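Local coordinates for hypothetical protein Llacc01001955 (Lactococcus lactis, PDB 1ZUJ) that probably protects DNA during oxidative stress as a twelve-subunit DNA-binding Dps protein and may also store iron, at residues 70-83 with 140-153. Sequence-based numbering, arbitrary orientation.
Sequences WFYLISEQLLDENE and KFSLELAIRKLYGY
With chi1 at -79°, W70 holds its indole beside its own backbone N on a CB that points at the opposite helix; L150 and Y153 set CG anti to the backbone N, which brings the leucine over one indole face and the phenol ring against NE1. L150 CG makes a CH-pi contact with the five-membered ring, and its CD1 lies 3.5 Å from W70 CG. Y153 takes the pyrrole side; W70 NE1 stands over one face of the phenol ring, 3.2 Å from Y153 CD2, the two ring planes inclined at 55°. These residues join helix 54-80 to helix 141-165 in the four-helix bundle of a Dps subunit; the axes of segments 70-80 and 141-153 come within 9.8 Å, nearly antiparallel at 166°. One turn on, I74 CD1 approaches A146 CB (4.1 Å), the small alanine facing the opposite helix. Q77, bent at chi2, puts NE2 3.4 Å from A146 CB, while its CB touches L143 CD1. L78 CD1 meets both methyls of L143; L34 of helix 26-50 backs I74 and L78, and I128 of helix 110-131 backs L150. At the other end the E81 side chain lies across the K140 chain (E81 CD to K140 CB 3.9 Å), and K140 NZ donates to the anti lone pair of E83 OE1 (3.1 Å) in a salt bridge. E138 OE1 also forms a salt bridge with K140 NZ, and T25 OG1 is hydrogen-bonded to E83 OE1. The contact is thus apolar and aromatic at the W70 end, polar and charged at the K140 end, where the salt bridge ties the loop after helix 54-80 to the residue just before helix 141-165.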
ATOM      1  N   TRP A  70     -10.479  22.119   8.296  1.00 64.97           N
ATOM      2  CA  TRP A  70     -11.775  22.777   8.192  1.00 65.78           C
ATOM      3  C   TRP A  70     -11.580  24.270   7.907  1.00 66.64           C
ATOM      4  O   TRP A  70     -12.431  24.908   7.290  1.00 66.62           O
ATOM      5  CB  TRP A  70     -12.567  22.627   9.493  1.00 65.71           C
ATOM      6  CG  TRP A  70     -13.249  21.294   9.698  1.00 65.38           C
ATOM      7  CD1 TRP A  70     -13.172  20.513  10.814  1.00 64.99           C
ATOM      8  CD2 TRP A  70     -14.126  20.598   8.786  1.00 64.12           C
ATOM      9  NE1 TRP A  70     -13.930  19.380  10.652  1.00 65.06           N
ATOM     10  CE2 TRP A  70     -14.525  19.403   9.419  1.00 63.86           C
ATOM     11  CE3 TRP A  70     -14.613  20.860   7.501  1.00 63.50           C
ATOM     12  CZ2 TRP A  70     -15.383  18.482   8.819  1.00 62.44           C
ATOM     13  CZ3 TRP A  70     -15.469  19.933   6.904  1.00 62.71           C
ATOM     14  CH2 TRP A  70     -15.839  18.766   7.564  1.00 62.46           C
ATOM     15  N   PHE A  71     -10.462  24.818   8.378  1.00 67.66           N
ATOM     16  CA  PHE A  71     -10.095  26.202   8.120  1.00 68.53           C
ATOM     17  C   PHE A  71      -9.773  26.285   6.665  1.00 69.18           C
ATOM     18  O   PHE A  71     -10.368  27.077   5.947  1.00 69.75           O
ATOM     19  CB  PHE A  71      -8.870  26.596   8.951  1.00 68.77           C
ATOM     20  CG  PHE A  71      -8.429  28.033   8.781  1.00 69.33           C
ATOM     21  CD1 PHE A  71      -9.203  29.077   9.262  1.00 69.62           C
ATOM     22  CD2 PHE A  71      -7.208  28.327   8.180  1.00 69.96           C
ATOM     23  CE1 PHE A  71      -8.781  30.383   9.122  1.00 70.07           C
ATOM     24  CE2 PHE A  71      -6.781  29.631   8.034  1.00 70.05           C
ATOM     25  CZ  PHE A  71      -7.573  30.661   8.503  1.00 70.47           C
ATOM     26  N   TYR A  72      -8.852  25.437   6.224  1.00 69.84           N
ATOM     27  CA  TYR A  72      -8.443  25.422   4.828  1.00 70.39           C
ATOM     28  C   TYR A  72      -9.604  25.280   3.846  1.00 70.46           C
ATOM     29  O   TYR A  72      -9.601  25.923   2.805  1.00 70.47           O
ATOM     30  CB  TYR A  72      -7.442  24.297   4.576  1.00 70.60           C
ATOM     31  CG  TYR A  72      -6.024  24.776   4.435  1.00 71.73           C
ATOM     32  CD1 TYR A  72      -5.632  25.541   3.338  1.00 72.01           C
ATOM     33  CD2 TYR A  72      -5.061  24.449   5.394  1.00 73.34           C
ATOM     34  CE1 TYR A  72      -4.319  25.980   3.202  1.00 72.91           C
ATOM     35  CE2 TYR A  72      -3.737  24.870   5.261  1.00 74.10           C
ATOM     36  CZ  TYR A  72      -3.377  25.640   4.167  1.00 73.87           C
ATOM     37  OH  TYR A  72      -2.081  26.068   4.046  1.00 74.21           O
ATOM     38  N   LEU A  73     -10.596  24.455   4.165  1.00 70.79           N
ATOM     39  CA  LEU A  73     -11.594  24.083   3.159  1.00 71.23           C
ATOM     40  C   LEU A  73     -12.778  25.039   3.087  1.00 71.16           C
ATOM     41  O   LEU A  73     -13.307  25.276   2.005  1.00 71.19           O
ATOM     42  CB  LEU A  73     -12.072  22.630   3.335  1.00 71.41           C
ATOM     43  CG  LEU A  73     -11.910  21.797   2.047  1.00 72.18           C
ATOM     44  CD1 LEU A  73     -11.074  20.522   2.268  1.00 72.84           C
ATOM     45  CD2 LEU A  73     -13.275  21.470   1.444  1.00 72.64           C
ATOM     46  N   ILE A  74     -13.192  25.580   4.229  1.00 71.18           N
ATOM     47  CA  ILE A  74     -14.227  26.613   4.251  1.00 71.23           C
ATOM     48  C   ILE A  74     -13.713  27.853   3.532  1.00 71.51           C
ATOM     49  O   ILE A  74     -14.397  28.414   2.664  1.00 71.34           O
ATOM     50  CB  ILE A  74     -14.609  26.955   5.692  1.00 71.16           C
ATOM     51  CG1 ILE A  74     -15.373  25.785   6.325  1.00 70.86           C
ATOM     52  CG2 ILE A  74     -15.425  28.247   5.739  1.00 71.16           C
ATOM     53  CD1 ILE A  74     -16.694  25.448   5.649  1.00 70.70           C
ATOM     54  N   SER A  75     -12.506  28.263   3.918  1.00 71.72           N
ATOM     55  CA  SER A  75     -11.747  29.279   3.206  1.00 71.84           C
ATOM     56  C   SER A  75     -11.781  29.051   1.694  1.00 72.32           C
ATOM     57  O   SER A  75     -12.268  29.896   0.965  1.00 72.52           O
ATOM     58  CB  SER A  75     -10.295  29.324   3.701  1.00 71.65           C
ATOM     59  OG  SER A  75     -10.213  29.707   5.071  1.00 71.21           O
ATOM     60  N   GLU A  76     -11.314  27.901   1.221  1.00 72.97           N
ATOM     61  CA  GLU A  76     -11.161  27.689  -0.228  1.00 73.47           C
ATOM     62  C   GLU A  76     -12.485  27.773  -0.985  1.00 73.66           C
ATOM     63  O   GLU A  76     -12.486  27.915  -2.201  1.00 73.78           O
ATOM     64  CB  GLU A  76     -10.461  26.356  -0.542  1.00 73.58           C
ATOM     65  CG  GLU A  76      -8.951  26.389  -0.355  1.00 74.70           C
ATOM     66  CD  GLU A  76      -8.181  25.779  -1.520  1.00 76.75           C
ATOM     67  OE1 GLU A  76      -7.553  26.534  -2.300  1.00 77.73           O
ATOM     68  OE2 GLU A  76      -8.167  24.532  -1.633  1.00 78.44           O
ATOM     69  N   GLN A  77     -13.598  27.687  -0.268  1.00 73.92           N
ATOM     70  CA  GLN A  77     -14.926  27.788  -0.873  1.00 74.38           C
ATOM     71  C   GLN A  77     -15.484  29.213  -0.818  1.00 74.63           C
ATOM     72  O   GLN A  77     -16.501  29.505  -1.460  1.00 74.31           O
ATOM     73  CB  GLN A  77     -15.890  26.851  -0.144  1.00 74.75           C
ATOM     74  CG  GLN A  77     -16.758  25.957  -1.035  1.00 74.25           C
ATOM     75  CD  GLN A  77     -16.381  24.501  -0.919  1.00 73.41           C
ATOM     76  OE1 GLN A  77     -16.384  23.782  -1.918  1.00 74.14           O
ATOM     77  NE2 GLN A  77     -16.043  24.062   0.294  1.00 71.33           N
ATOM     78  N   LEU A  78     -14.858  30.056   0.011  1.00 74.96           N
ATOM     79  CA  LEU A  78     -15.032  31.515  -0.021  1.00 75.07           C
ATOM     80  C   LEU A  78     -14.123  32.133  -1.099  1.00 75.68           C
ATOM     81  O   LEU A  78     -14.630  32.575  -2.124  1.00 75.74           O
ATOM     82  CB  LEU A  78     -14.753  32.144   1.350  1.00 74.67           C
ATOM     83  CG  LEU A  78     -15.867  32.215   2.405  1.00 74.17           C
ATOM     84  CD1 LEU A  78     -17.183  31.589   1.968  1.00 74.08           C
ATOM     85  CD2 LEU A  78     -15.414  31.587   3.716  1.00 73.96           C
ATOM     86  N   LEU A  79     -12.803  32.165  -0.894  1.00 76.21           N
ATOM     87  CA  LEU A  79     -11.892  32.576  -1.971  1.00 76.92           C
ATOM     88  C   LEU A  79     -12.495  32.209  -3.330  1.00 77.32           C
ATOM     89  O   LEU A  79     -12.459  33.006  -4.272  1.00 77.70           O
ATOM     90  CB  LEU A  79     -10.479  31.956  -1.826  1.00 77.07           C
ATOM     91  CG  LEU A  79      -9.906  31.003  -2.914  1.00 77.74           C
ATOM     92  CD1 LEU A  79      -9.538  31.687  -4.242  1.00 77.92           C
ATOM     93  CD2 LEU A  79      -8.677  30.262  -2.381  1.00 78.31           C
ATOM     94  N   ASP A  80     -13.050  31.003  -3.425  1.00 77.57           N
ATOM     95  CA  ASP A  80     -13.663  30.538  -4.667  1.00 77.89           C
ATOM     96  C   ASP A  80     -14.932  31.326  -5.031  1.00 77.70           C
ATOM     97  O   ASP A  80     -15.072  31.754  -6.168  1.00 77.67           O
ATOM     98  CB  ASP A  80     -13.948  29.025  -4.599  1.00 78.14           C
ATOM     99  CG  ASP A  80     -12.832  28.170  -5.234  1.00 78.56           C
ATOM    100  OD1 ASP A  80     -11.629  28.545  -5.160  1.00 78.75           O
ATOM    101  OD2 ASP A  80     -13.084  27.093  -5.817  1.00 78.34           O
ATOM    102  N   GLU A  81     -15.843  31.506  -4.075  1.00 77.67           N
ATOM    103  CA  GLU A  81     -17.048  32.341  -4.262  1.00 77.72           C
ATOM    104  C   GLU A  81     -16.761  33.851  -4.055  1.00 77.60           C
ATOM    105  O   GLU A  81     -17.463  34.516  -3.277  1.00 77.91           O
ATOM    106  CB  GLU A  81     -18.169  31.886  -3.300  1.00 77.72           C
ATOM    107  CG  GLU A  81     -18.970  30.672  -3.778  1.00 77.72           C
ATOM    108  CD  GLU A  81     -20.336  31.025  -4.356  1.00 77.70           C
ATOM    109  OE1 GLU A  81     -20.823  32.143  -4.106  1.00 77.85           O
ATOM    110  OE2 GLU A  81     -20.931  30.185  -5.071  1.00 77.41           O
ATOM    111  N   ASN A  82     -15.767  34.383  -4.779  1.00 77.17           N
ATOM    112  CA  ASN A  82     -15.119  35.677  -4.465  1.00 76.76           C
ATOM    113  C   ASN A  82     -15.632  36.418  -3.216  1.00 76.32           C
ATOM    114  O   ASN A  82     -16.395  37.377  -3.332  1.00 76.50           O
ATOM    115  CB  ASN A  82     -15.143  36.625  -5.677  1.00 76.65           C
ATOM    116  CG  ASN A  82     -14.126  37.756  -5.550  1.00 76.43           C
ATOM    117  OD1 ASN A  82     -13.239  37.917  -6.395  1.00 75.38           O
ATOM    118  ND2 ASN A  82     -14.239  38.532  -4.473  1.00 76.07           N
ATOM    119  N   GLU A  83     -15.201  35.968  -2.038  1.00 75.68           N
ATOM    120  CA  GLU A  83     -15.564  36.604  -0.772  1.00 75.33           C
ATOM    121  C   GLU A  83     -14.334  36.828   0.108  1.00 75.15           C
ATOM    122  O   GLU A  83     -13.257  36.295  -0.153  1.00 75.05           O
ATOM    123  CB  GLU A  83     -16.614  35.771  -0.027  1.00 75.18           C
ATOM    124  CG  GLU A  83     -18.048  36.268  -0.196  1.00 75.15           C
ATOM    125  CD  GLU A  83     -18.581  37.069   0.997  1.00 75.24           C
ATOM    126  OE1 GLU A  83     -19.823  37.178   1.102  1.00 74.84           O
ATOM    127  OE2 GLU A  83     -17.788  37.597   1.823  1.00 74.44           O
ATOM    128  N   LYS A 140     -25.348  30.371  -2.545  1.00 72.44           N
ATOM    129  CA  LYS A 140     -23.966  29.948  -2.697  1.00 72.61           C
ATOM    130  C   LYS A 140     -24.041  28.444  -2.518  1.00 72.44           C
ATOM    131  O   LYS A 140     -24.195  27.960  -1.396  1.00 72.56           O
ATOM    132  CB  LYS A 140     -23.060  30.563  -1.618  1.00 72.93           C
ATOM    133  CG  LYS A 140     -23.190  32.089  -1.408  1.00 74.04           C
ATOM    134  CD  LYS A 140     -21.841  32.864  -1.526  1.00 75.30           C
ATOM    135  CE  LYS A 140     -21.554  33.806  -0.341  1.00 76.11           C
ATOM    136  NZ  LYS A 140     -21.348  35.252  -0.722  1.00 75.96           N
ATOM    137  N   PHE A 141     -23.975  27.699  -3.615  1.00 72.16           N
ATOM    138  CA  PHE A 141     -24.419  26.302  -3.596  1.00 72.02           C
ATOM    139  C   PHE A 141     -23.398  25.332  -2.999  1.00 71.39           C
ATOM    140  O   PHE A 141     -23.707  24.610  -2.045  1.00 71.33           O
ATOM    141  CB  PHE A 141     -24.825  25.846  -5.003  1.00 72.29           C
ATOM    142  CG  PHE A 141     -26.107  26.473  -5.518  1.00 73.27           C
ATOM    143  CD1 PHE A 141     -26.209  26.861  -6.851  1.00 73.91           C
ATOM    144  CD2 PHE A 141     -27.215  26.658  -4.686  1.00 74.69           C
ATOM    145  CE1 PHE A 141     -27.378  27.433  -7.347  1.00 74.82           C
ATOM    146  CE2 PHE A 141     -28.397  27.234  -5.178  1.00 75.21           C
ATOM    147  CZ  PHE A 141     -28.477  27.621  -6.511  1.00 74.90           C
ATOM    148  N   SER A 142     -22.190  25.314  -3.560  1.00 70.57           N
ATOM    149  CA  SER A 142     -21.127  24.431  -3.075  1.00 69.86           C
ATOM    150  C   SER A 142     -20.909  24.591  -1.571  1.00 69.18           C
ATOM    151  O   SER A 142     -20.821  23.612  -0.837  1.00 69.09           O
ATOM    152  CB  SER A 142     -19.818  24.707  -3.822  1.00 69.86           C
ATOM    153  OG  SER A 142     -18.699  24.191  -3.120  1.00 69.83           O
ATOM    154  N   LEU A 143     -20.842  25.842  -1.127  1.00 68.42           N
ATOM    155  CA  LEU A 143     -20.525  26.169   0.257  1.00 67.63           C
ATOM    156  C   LEU A 143     -21.551  25.642   1.231  1.00 66.82           C
ATOM    157  O   LEU A 143     -21.212  25.392   2.369  1.00 66.68           O
ATOM    158  CB  LEU A 143     -20.399  27.686   0.434  1.00 67.73           C
ATOM    159  CG  LEU A 143     -19.955  28.213   1.807  1.00 68.31           C
ATOM    160  CD1 LEU A 143     -18.449  28.068   2.028  1.00 68.08           C
ATOM    161  CD2 LEU A 143     -20.396  29.684   1.992  1.00 68.95           C
ATOM    162  N   GLU A 144     -22.804  25.488   0.817  1.00 66.07           N
ATOM    163  CA  GLU A 144     -23.799  24.975   1.752  1.00 65.48           C
ATOM    164  C   GLU A 144     -23.331  23.626   2.259  1.00 64.98           C
ATOM    165  O   GLU A 144     -23.181  23.441   3.461  1.00 64.97           O
ATOM    166  CB  GLU A 144     -25.200  24.865   1.153  1.00 65.40           C
ATOM    167  CG  GLU A 144     -26.277  25.047   2.217  1.00 65.50           C
ATOM    168  CD  GLU A 144     -27.589  24.321   1.931  1.00 66.51           C
ATOM    169  OE1 GLU A 144     -28.407  24.206   2.868  1.00 66.06           O
ATOM    170  OE2 GLU A 144     -27.825  23.870   0.788  1.00 66.91           O
ATOM    171  N   LEU A 145     -23.065  22.711   1.336  1.00 64.29           N
ATOM    172  CA  LEU A 145     -22.587  21.374   1.677  1.00 63.99           C
ATOM    173  C   LEU A 145     -21.464  21.357   2.717  1.00 63.11           C
ATOM    174  O   LEU A 145     -21.564  20.653   3.720  1.00 62.86           O
ATOM    175  CB  LEU A 145     -22.120  20.639   0.414  1.00 64.28           C
ATOM    176  CG  LEU A 145     -23.137  19.693  -0.242  1.00 65.58           C
ATOM    177  CD1 LEU A 145     -24.575  20.257  -0.184  1.00 66.06           C
ATOM    178  CD2 LEU A 145     -22.711  19.344  -1.705  1.00 66.08           C
ATOM    179  N   ALA A 146     -20.405  22.123   2.480  1.00 62.23           N
ATOM    180  CA  ALA A 146     -19.249  22.146   3.394  1.00 61.84           C
ATOM    181  C   ALA A 146     -19.552  22.700   4.806  1.00 61.32           C
ATOM    182  O   ALA A 146     -18.969  22.253   5.790  1.00 61.22           O
ATOM    183  CB  ALA A 146     -18.094  22.926   2.770  1.00 61.83           C
ATOM    184  N   ILE A 147     -20.449  23.680   4.892  1.00 60.60           N
ATOM    185  CA  ILE A 147     -20.848  24.248   6.167  1.00 59.98           C
ATOM    186  C   ILE A 147     -21.689  23.219   6.931  1.00 59.24           C
ATOM    187  O   ILE A 147     -21.515  23.049   8.137  1.00 58.79           O
ATOM    188  CB  ILE A 147     -21.644  25.568   5.951  1.00 60.23           C
ATOM    189  CG1 ILE A 147     -20.796  26.624   5.240  1.00 60.70           C
ATOM    190  CG2 ILE A 147     -22.123  26.171   7.277  1.00 60.04           C
ATOM    191  CD1 ILE A 147     -21.655  27.732   4.613  1.00 61.10           C
ATOM    192  N   ARG A 148     -22.599  22.544   6.224  1.00 58.41           N
ATOM    193  CA  ARG A 148     -23.487  21.554   6.840  1.00 57.92           C
ATOM    194  C   ARG A 148     -22.674  20.485   7.554  1.00 57.41           C
ATOM    195  O   ARG A 148     -23.002  20.090   8.683  1.00 57.13           O
ATOM    196  CB  ARG A 148     -24.392  20.860   5.800  1.00 58.04           C
ATOM    197  CG  ARG A 148     -25.196  21.785   4.895  1.00 58.15           C
ATOM    198  CD  ARG A 148     -26.426  21.153   4.238  1.00 58.07           C
ATOM    199  NE  ARG A 148     -27.613  21.152   5.103  1.00 57.88           N
ATOM    200  CZ  ARG A 148     -28.887  21.187   4.675  1.00 57.58           C
ATOM    201  NH1 ARG A 148     -29.186  21.236   3.374  1.00 58.36           N
ATOM    202  NH2 ARG A 148     -29.877  21.170   5.559  1.00 56.02           N
ATOM    203  N   LYS A 149     -21.623  20.015   6.877  1.00 56.65           N
ATOM    204  CA  LYS A 149     -20.802  18.922   7.372  1.00 56.14           C
ATOM    205  C   LYS A 149     -20.117  19.366   8.650  1.00 55.11           C
ATOM    206  O   LYS A 149     -20.262  18.741   9.680  1.00 55.07           O
ATOM    207  CB  LYS A 149     -19.785  18.473   6.312  1.00 56.55           C
ATOM    208  CG  LYS A 149     -20.412  17.666   5.130  1.00 58.49           C
ATOM    209  CD  LYS A 149     -19.372  17.213   4.045  1.00 60.24           C
ATOM    210  CE  LYS A 149     -19.825  15.943   3.248  1.00 62.13           C
ATOM    211  NZ  LYS A 149     -20.697  16.201   2.025  1.00 62.46           N
ATOM    212  N   LEU A 150     -19.417  20.485   8.592  1.00 54.16           N
ATOM    213  CA  LEU A 150     -18.744  21.033   9.770  1.00 53.48           C
ATOM    214  C   LEU A 150     -19.644  21.183  10.994  1.00 52.72           C
ATOM    215  O   LEU A 150     -19.162  21.152  12.108  1.00 52.44           O
ATOM    216  CB  LEU A 150     -18.131  22.392   9.441  1.00 53.48           C
ATOM    217  CG  LEU A 150     -17.031  22.817  10.410  1.00 54.14           C
ATOM    218  CD1 LEU A 150     -15.954  23.511   9.655  1.00 55.51           C
ATOM    219  CD2 LEU A 150     -17.546  23.756  11.448  1.00 54.66           C
ATOM    220  N   TYR A 151     -20.937  21.393  10.781  1.00 52.35           N
ATOM    221  CA  TYR A 151     -21.900  21.508  11.876  1.00 52.05           C
ATOM    222  C   TYR A 151     -22.054  20.103  12.446  1.00 51.61           C
ATOM    223  O   TYR A 151     -22.046  19.902  13.678  1.00 50.67           O
ATOM    224  CB  TYR A 151     -23.233  22.111  11.369  1.00 52.23           C
ATOM    225  CG  TYR A 151     -24.483  21.817  12.203  1.00 52.60           C
ATOM    226  CD1 TYR A 151     -25.333  20.780  11.856  1.00 53.14           C
ATOM    227  CD2 TYR A 151     -24.822  22.588  13.317  1.00 53.06           C
ATOM    228  CE1 TYR A 151     -26.482  20.500  12.591  1.00 53.32           C
ATOM    229  CE2 TYR A 151     -25.973  22.312  14.059  1.00 53.09           C
ATOM    230  CZ  TYR A 151     -26.797  21.264  13.680  1.00 53.24           C
ATOM    231  OH  TYR A 151     -27.937  20.937  14.374  1.00 53.77           O
ATOM    232  N   GLY A 152     -22.172  19.148  11.512  1.00 51.06           N
ATOM    233  CA  GLY A 152     -22.006  17.726  11.780  1.00 50.60           C
ATOM    234  C   GLY A 152     -20.739  17.381  12.550  1.00 49.99           C
ATOM    235  O   GLY A 152     -20.813  17.061  13.725  1.00 50.12           O
ATOM    236  N   TYR A 153     -19.575  17.433  11.923  1.00 49.18           N
ATOM    237  CA  TYR A 153     -18.357  17.161  12.661  1.00 49.02           C
ATOM    238  C   TYR A 153     -18.415  17.687  14.090  1.00 49.51           C
ATOM    239  O   TYR A 153     -18.172  16.947  15.045  1.00 49.74           O
ATOM    240  CB  TYR A 153     -17.161  17.792  11.986  1.00 48.79           C
ATOM    241  CG  TYR A 153     -15.865  17.490  12.689  1.00 47.24           C
ATOM    242  CD1 TYR A 153     -15.294  16.227  12.605  1.00 45.12           C
ATOM    243  CD2 TYR A 153     -15.199  18.465  13.426  1.00 46.39           C
ATOM    244  CE1 TYR A 153     -14.104  15.934  13.223  1.00 44.65           C
ATOM    245  CE2 TYR A 153     -13.981  18.184  14.039  1.00 45.94           C
ATOM    246  CZ  TYR A 153     -13.452  16.905  13.936  1.00 45.10           C
ATOM    247  OH  TYR A 153     -12.271  16.585  14.541  1.00 45.30           O
TER